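Local coordinates for proton-dependent oligopeptide transporter family protein (Xanthomonas campestris, PDB 6EI3) that probably couples the uptake of small peptides to the inward movement of protons across the bacterial inner membrane, as a member of the major facilitator superfamily, at residues 14-28 / 168-180. Numbering follows the deposited sequence.
With 78M ((2S)-2,3-dihydroxypropyl(7Z)-pentadec-7-enoate), chain D.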
loop_
_atom_site.group_PDB
_atom_site.type_symbol
_atom_site.label_atom_id
_atom_site.label_comp_id
_atom_site.label_asym_id
_atom_site.label_seq_id
_atom_site.Cartn_x
_atom_site.Cartn_y
_atom_site.Cartn_z
ATOM N N GLU A 14 -17.080 1.183 4.335
ATOM C CA GLU A 14 -15.738 0.868 4.840
ATOM C C GLU A 14 -14.656 1.741 4.185
ATOM O O GLU A 14 -13.754 2.189 4.873
ATOM C CB GLU A 14 -15.416 -0.645 4.700
ATOM C CG GLU A 14 -14.046 -1.058 5.251
ATOM C CD GLU A 14 -12.838 -0.797 4.365
ATOM O OE1 GLU A 14 -13.016 -0.760 3.132
ATOM O OE2 GLU A 14 -11.722 -0.597 4.895
ATOM N N ARG A 15 -14.728 1.965 2.868
ATOM C CA ARG A 15 -13.728 2.773 2.172
ATOM C C ARG A 15 -13.803 4.240 2.589
ATOM O O ARG A 15 -12.765 4.866 2.791
ATOM C CB ARG A 15 -13.813 2.620 0.626
ATOM C CG ARG A 15 -13.365 1.229 0.083
ATOM C CD ARG A 15 -11.849 0.993 0.069
ATOM N NE ARG A 15 -11.368 0.628 1.407
ATOM C CZ ARG A 15 -10.120 0.748 1.842
ATOM N NH1 ARG A 15 -9.167 1.201 1.033
ATOM N NH2 ARG A 15 -9.813 0.413 3.092
ATOM N N PHE A 16 -15.018 4.785 2.715
ATOM C CA PHE A 16 -15.179 6.178 3.131
ATOM C C PHE A 16 -14.594 6.329 4.547
ATOM O O PHE A 16 -13.860 7.281 4.820
ATOM C CB PHE A 16 -16.660 6.614 3.087
ATOM C CG PHE A 16 -16.880 8.096 3.358
ATOM C CD1 PHE A 16 -16.813 8.603 4.649
ATOM C CD2 PHE A 16 -17.160 8.975 2.319
ATOM C CE1 PHE A 16 -17.029 9.971 4.902
ATOM C CE2 PHE A 16 -17.377 10.339 2.574
ATOM C CZ PHE A 16 -17.302 10.824 3.861
ATOM N N SER A 17 -14.915 5.370 5.426
ATOM C CA SER A 17 -14.451 5.325 6.805
ATOM C C SER A 17 -12.913 5.270 6.891
ATOM O O SER A 17 -12.308 6.021 7.658
ATOM C CB SER A 17 -15.070 4.125 7.512
ATOM O OG SER A 17 -14.575 3.976 8.829
ATOM N N PHE A 18 -12.292 4.391 6.108
ATOM C CA PHE A 18 -10.837 4.230 6.121
ATOM C C PHE A 18 -10.146 5.518 5.739
ATOM O O PHE A 18 -9.290 5.981 6.482
ATOM C CB PHE A 18 -10.378 3.089 5.192
ATOM C CG PHE A 18 -8.870 2.945 5.173
ATOM C CD1 PHE A 18 -8.213 2.206 6.152
ATOM C CD2 PHE A 18 -8.104 3.591 4.204
ATOM C CE1 PHE A 18 -6.812 2.127 6.170
ATOM C CE2 PHE A 18 -6.705 3.492 4.208
ATOM C CZ PHE A 18 -6.068 2.766 5.194
ATOM N N TYR A 19 -10.492 6.076 4.569
ATOM C CA TYR A 19 -9.862 7.305 4.086
ATOM C C TYR A 19 -10.114 8.476 5.017
ATOM O O TYR A 19 -9.229 9.302 5.214
ATOM C CB TYR A 19 -10.320 7.612 2.655
ATOM C CG TYR A 19 -9.676 6.684 1.645
ATOM C CD1 TYR A 19 -8.318 6.773 1.357
ATOM C CD2 TYR A 19 -10.419 5.707 0.993
ATOM C CE1 TYR A 19 -7.716 5.915 0.432
ATOM C CE2 TYR A 19 -9.834 4.852 0.058
ATOM C CZ TYR A 19 -8.479 4.958 -0.216
ATOM O OH TYR A 19 -7.889 4.133 -1.142
ATOM N N GLY A 20 -11.324 8.513 5.577
ATOM C CA GLY A 20 -11.764 9.520 6.535
ATOM C C GLY A 20 -10.880 9.544 7.758
ATOM O O GLY A 20 -10.364 10.607 8.099
ATOM N N MET A 21 -10.626 8.382 8.386
ATOM C CA MET A 21 -9.741 8.385 9.555
ATOM C C MET A 21 -8.249 8.564 9.168
ATOM O O MET A 21 -7.545 9.343 9.805
ATOM C CB MET A 21 -9.982 7.171 10.497
ATOM C CG MET A 21 -9.294 5.858 10.128
ATOM S SD MET A 21 -7.510 5.686 10.502
ATOM C CE MET A 21 -7.396 6.517 11.996
ATOM N N ARG A 22 -7.784 7.881 8.116
ATOM C CA ARG A 22 -6.373 7.916 7.707
ATOM C C ARG A 22 -5.869 9.320 7.305
ATOM O O ARG A 22 -4.768 9.718 7.712
ATOM C CB ARG A 22 -6.141 6.894 6.595
ATOM C CG ARG A 22 -4.698 6.393 6.460
ATOM C CD ARG A 22 -3.798 7.248 5.590
ATOM N NE ARG A 22 -4.387 7.680 4.315
ATOM C CZ ARG A 22 -4.278 7.021 3.163
ATOM N NH1 ARG A 22 -3.650 5.852 3.113
ATOM N NH2 ARG A 22 -4.804 7.520 2.057
ATOM N N ASN A 23 -6.695 10.064 6.540
ATOM C CA ASN A 23 -6.390 11.380 5.972
ATOM C C ASN A 23 -6.463 12.535 6.988
ATOM O O ASN A 23 -6.004 13.625 6.664
ATOM C CB ASN A 23 -7.267 11.653 4.703
ATOM C CG ASN A 23 -6.963 10.680 3.574
ATOM O OD1 ASN A 23 -6.172 9.745 3.720
ATOM N ND2 ASN A 23 -7.606 10.834 2.434
ATOM N N ILE A 24 -6.941 12.295 8.230
ATOM C CA ILE A 24 -6.899 13.331 9.280
ATOM C C ILE A 24 -5.931 12.943 10.393
ATOM O O ILE A 24 -5.708 13.737 11.302
ATOM C CB ILE A 24 -8.279 13.723 9.885
ATOM C CG1 ILE A 24 -9.029 12.506 10.463
ATOM C CG2 ILE A 24 -9.108 14.483 8.899
ATOM C CD1 ILE A 24 -9.815 12.773 11.741
ATOM N N LEU A 25 -5.392 11.721 10.359
ATOM C CA LEU A 25 -4.562 11.215 11.454
ATOM C C LEU A 25 -3.366 12.122 11.827
ATOM O O LEU A 25 -3.203 12.445 13.003
ATOM C CB LEU A 25 -4.096 9.756 11.191
ATOM C CG LEU A 25 -3.315 9.056 12.351
ATOM C CD1 LEU A 25 -4.137 9.069 13.668
ATOM C CD2 LEU A 25 -2.996 7.592 11.992
ATOM N N VAL A 26 -2.535 12.512 10.849
ATOM C CA VAL A 26 -1.367 13.363 11.097
ATOM C C VAL A 26 -1.776 14.780 11.579
ATOM O O VAL A 26 -1.202 15.275 12.552
ATOM C CB VAL A 26 -0.414 13.367 9.878
ATOM C CG1 VAL A 26 0.680 14.418 10.026
ATOM C CG2 VAL A 26 0.237 12.000 9.732
ATOM N N GLN A 27 -2.778 15.416 10.923
ATOM C CA GLN A 27 -3.232 16.743 11.335
ATOM C C GLN A 27 -3.803 16.690 12.753
ATOM O O GLN A 27 -3.564 17.601 13.539
ATOM C CB GLN A 27 -4.251 17.320 10.341
ATOM C CG GLN A 27 -4.622 18.787 10.666
ATOM C CD GLN A 27 -4.760 19.682 9.460
ATOM O OE1 GLN A 27 -4.980 19.232 8.332
ATOM N NE2 GLN A 27 -4.648 20.985 9.679
ATOM N N PHE A 28 -4.526 15.609 13.102
ATOM C CA PHE A 28 -5.003 15.469 14.474
ATOM C C PHE A 28 -3.780 15.284 15.405
ATOM O O PHE A 28 -3.698 15.937 16.443
ATOM C CB PHE A 28 -5.955 14.241 14.633
ATOM C CG PHE A 28 -6.054 13.790 16.079
ATOM C CD1 PHE A 28 -6.695 14.581 17.030
ATOM C CD2 PHE A 28 -5.455 12.605 16.499
ATOM C CE1 PHE A 28 -6.730 14.196 18.377
ATOM C CE2 PHE A 28 -5.497 12.219 17.842
ATOM C CZ PHE A 28 -6.148 13.004 18.767
ATOM N N PRO A 168 -12.116 16.293 17.539
ATOM C CA PRO A 168 -11.737 14.891 17.259
ATOM C C PRO A 168 -12.809 13.814 17.445
ATOM O O PRO A 168 -12.817 12.849 16.677
ATOM C CB PRO A 168 -10.551 14.638 18.201
ATOM C CG PRO A 168 -10.053 15.988 18.593
ATOM C CD PRO A 168 -11.215 16.910 18.544
ATOM N N SER A 169 -13.659 13.941 18.475
ATOM C CA SER A 169 -14.764 13.018 18.749
ATOM C C SER A 169 -15.708 12.970 17.543
ATOM O O SER A 169 -16.280 11.923 17.271
ATOM C CB SER A 169 -15.559 13.483 19.973
ATOM O OG SER A 169 -14.903 13.149 21.184
ATOM N N TRP A 170 -15.891 14.100 16.843
ATOM C CA TRP A 170 -16.753 14.126 15.667
ATOM C C TRP A 170 -16.009 13.610 14.458
ATOM O O TRP A 170 -16.552 12.796 13.712
ATOM C CB TRP A 170 -17.327 15.530 15.408
ATOM C CG TRP A 170 -18.343 15.937 16.436
ATOM C CD1 TRP A 170 -18.102 16.566 17.619
ATOM C CD2 TRP A 170 -19.754 15.668 16.404
ATOM N NE1 TRP A 170 -19.278 16.741 18.310
ATOM C CE2 TRP A 170 -20.305 16.176 17.600
ATOM C CE3 TRP A 170 -20.612 15.060 15.470
ATOM C CZ2 TRP A 170 -21.676 16.106 17.887
ATOM C CZ3 TRP A 170 -21.971 14.988 15.753
ATOM C CH2 TRP A 170 -22.487 15.487 16.957
ATOM N N ALA A 171 -14.753 14.046 14.278
ATOM C CA ALA A 171 -13.950 13.659 13.120
ATOM C C ALA A 171 -13.619 12.153 13.086
ATOM O O ALA A 171 -13.635 11.556 12.001
ATOM C CB ALA A 171 -12.695 14.489 13.073
ATOM N N PHE A 172 -13.354 11.535 14.252
ATOM C CA PHE A 172 -13.097 10.094 14.291
ATOM C C PHE A 172 -14.434 9.346 14.486
ATOM O O PHE A 172 -14.578 8.219 14.007
ATOM C CB PHE A 172 -12.042 9.705 15.361
ATOM C CG PHE A 172 -10.638 10.204 15.070
ATOM C CD1 PHE A 172 -9.884 9.655 14.035
ATOM C CD2 PHE A 172 -10.079 11.235 15.818
ATOM C CE1 PHE A 172 -8.578 10.099 13.777
ATOM C CE2 PHE A 172 -8.773 11.685 15.555
ATOM C CZ PHE A 172 -8.035 11.118 14.527
ATOM N N GLY A 173 -15.407 10.003 15.137
ATOM C CA GLY A 173 -16.742 9.436 15.348
ATOM C C GLY A 173 -17.512 9.112 14.078
ATOM O O GLY A 173 -18.117 8.049 14.003
ATOM N N ILE A 174 -17.482 10.007 13.060
ATOM C CA ILE A 174 -18.152 9.793 11.763
ATOM C C ILE A 174 -17.596 8.513 11.066
ATOM O O ILE A 174 -18.395 7.611 10.837
ATOM C CB ILE A 174 -18.157 11.058 10.848
ATOM C CG1 ILE A 174 -19.005 12.196 11.478
ATOM C CG2 ILE A 174 -18.622 10.713 9.403
ATOM C CD1 ILE A 174 -18.642 13.629 10.993
ATOM N N PRO A 175 -16.266 8.368 10.781
ATOM C CA PRO A 175 -15.769 7.102 10.204
ATOM C C PRO A 175 -16.098 5.876 11.068
ATOM O O PRO A 175 -16.335 4.805 10.529
ATOM C CB PRO A 175 -14.238 7.320 10.114
ATOM C CG PRO A 175 -14.068 8.796 10.033
ATOM C CD PRO A 175 -15.157 9.337 10.938
ATOM N N GLY A 176 -16.146 6.049 12.387
ATOM C CA GLY A 176 -16.469 4.954 13.301
ATOM C C GLY A 176 -17.888 4.451 13.089
ATOM O O GLY A 176 -18.107 3.244 12.953
ATOM N N ILE A 177 -18.851 5.379 12.979
ATOM C CA ILE A 177 -20.276 5.040 12.726
ATOM C C ILE A 177 -20.459 4.370 11.355
ATOM O O ILE A 177 -21.172 3.374 11.238
ATOM C CB ILE A 177 -21.198 6.278 12.936
ATOM C CG1 ILE A 177 -21.265 6.675 14.442
ATOM C CG2 ILE A 177 -22.610 6.080 12.346
ATOM C CD1 ILE A 177 -21.982 5.609 15.482
ATOM N N LEU A 178 -19.763 4.877 10.341
ATOM C CA LEU A 178 -19.805 4.317 8.995
ATOM C C LEU A 178 -19.280 2.897 8.946
ATOM O O LEU A 178 -19.804 2.099 8.176
ATOM C CB LEU A 178 -19.071 5.216 7.991
ATOM C CG LEU A 178 -19.878 6.438 7.549
ATOM C CD1 LEU A 178 -18.988 7.417 6.864
ATOM C CD2 LEU A 178 -21.015 6.038 6.606
ATOM N N MET A 179 -18.275 2.578 9.775
ATOM C CA MET A 179 -17.702 1.236 9.868
ATOM C C MET A 179 -18.697 0.319 10.567
ATOM O O MET A 179 -18.843 -0.835 10.172
ATOM C CB MET A 179 -16.347 1.262 10.613
ATOM C CG MET A 179 -15.523 0.004 10.416
ATOM S SD MET A 179 -15.299 -0.458 8.658
ATOM C CE MET A 179 -15.631 -2.218 8.768
ATOM N N PHE A 180 -19.396 0.829 11.599
ATOM C CA PHE A 180 -20.434 0.050 12.264
ATOM C C PHE A 180 -21.520 -0.281 11.226
ATOM O O PHE A 180 -21.960 -1.425 11.141
ATOM C CB PHE A 180 -21.041 0.799 13.474
ATOM C CG PHE A 180 -22.324 0.147 13.942
ATOM C CD1 PHE A 180 -22.295 -0.960 14.783
ATOM C CD2 PHE A 180 -23.560 0.593 13.481
ATOM C CE1 PHE A 180 -23.485 -1.583 15.187
ATOM C CE2 PHE A 180 -24.742 -0.057 13.855
ATOM C CZ PHE A 180 -24.694 -1.134 14.710
HETATM O O21 78M D . -19.243 18.790 20.369
HETATM C C20 78M D . -19.481 17.868 21.422
HETATM C C18 78M D . -18.210 17.171 21.851
HETATM O O19 78M D . -17.311 17.026 20.744
HETATM C C17 78M D . -18.465 15.819 22.481
HETATM O O2 78M D . -19.226 15.082 21.494
HETATM C C1 78M D . -19.075 13.755 21.422
HETATM O O1 78M D . -18.230 13.134 22.015
HETATM C C2 78M D . -20.123 13.148 20.540
HETATM C C3 78M D . -19.598 12.650 19.203
HETATM C C4 78M D . -20.718 12.067 18.369
HETATM C C5 78M D . -20.315 11.448 17.051
HETATM C C6 78M D . -21.505 10.832 16.326
HETATM C C7 78M D . -21.162 10.271 14.981
HETATM C C8 78M D . -21.854 10.392 13.859
HETATM C C9 78M D . -23.137 11.138 13.652
HETATM C C10 78M D . -23.007 12.240 12.597
HETATM C C11 78M D . -23.608 11.901 11.238
HETATM C C12 78M D . -22.885 10.811 10.443
HETATM C C13 78M D . -23.559 10.473 9.117
HETATM C C15 78M D . -23.509 7.965 8.826
HETATM C C14 78M D . -22.962 9.300 8.368
#
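Ser17 and Pro175 bring the backbones closest, CA to CA 4.1 Å. Ser17 OG donates to Pro175 O at 2.6 Å, standing 45° out of the carbonyl plane. The same oxygen takes the helical bond from Met179 N on the opposite face, so two donors grip it. Helix 168-180 kinks here, as the proline N has no bond to the preceding turn. Gly20, with no side chain to intervene, lets Pro175 CG lie 3.8 Å from Met21 N.

Farther along, Phe172 turns its edge into the face of Phe28, a T-shaped pair with nearly perpendicular planes and centroids 5.0 Å apart. Pro168 CG reaches Phe28 CE1 at 3.8 Å. Ile24 CD1 sits over a face of Phe172, 3.7 Å from the ring centroid, as a CH-pi contact; CG1 lies between its own backbone N and carbonyl carbon, and from there CD1 also touches Ala171 CB. At the other end Met179 SD lies alongside Glu14 CG at 3.7 Å, while the Glu14 carboxylate is held by Arg15, side-on through NE and NH2, and by Tyr86.

On the flank of 168-180 that probably faces the membrane, Trp170 NE1 donates to O21 of a bound monoacylglycerol at 2.9 Å. Segments 14-22 and 168-180 run nearly antiparallel, their axes at 159°, within the N-terminal six-helix bundle of the major facilitator fold; helix 62-95 packs against Ser17 and Met179, helix 40-60 against Met21, and helix 137-165 against Phe16 and Ile24.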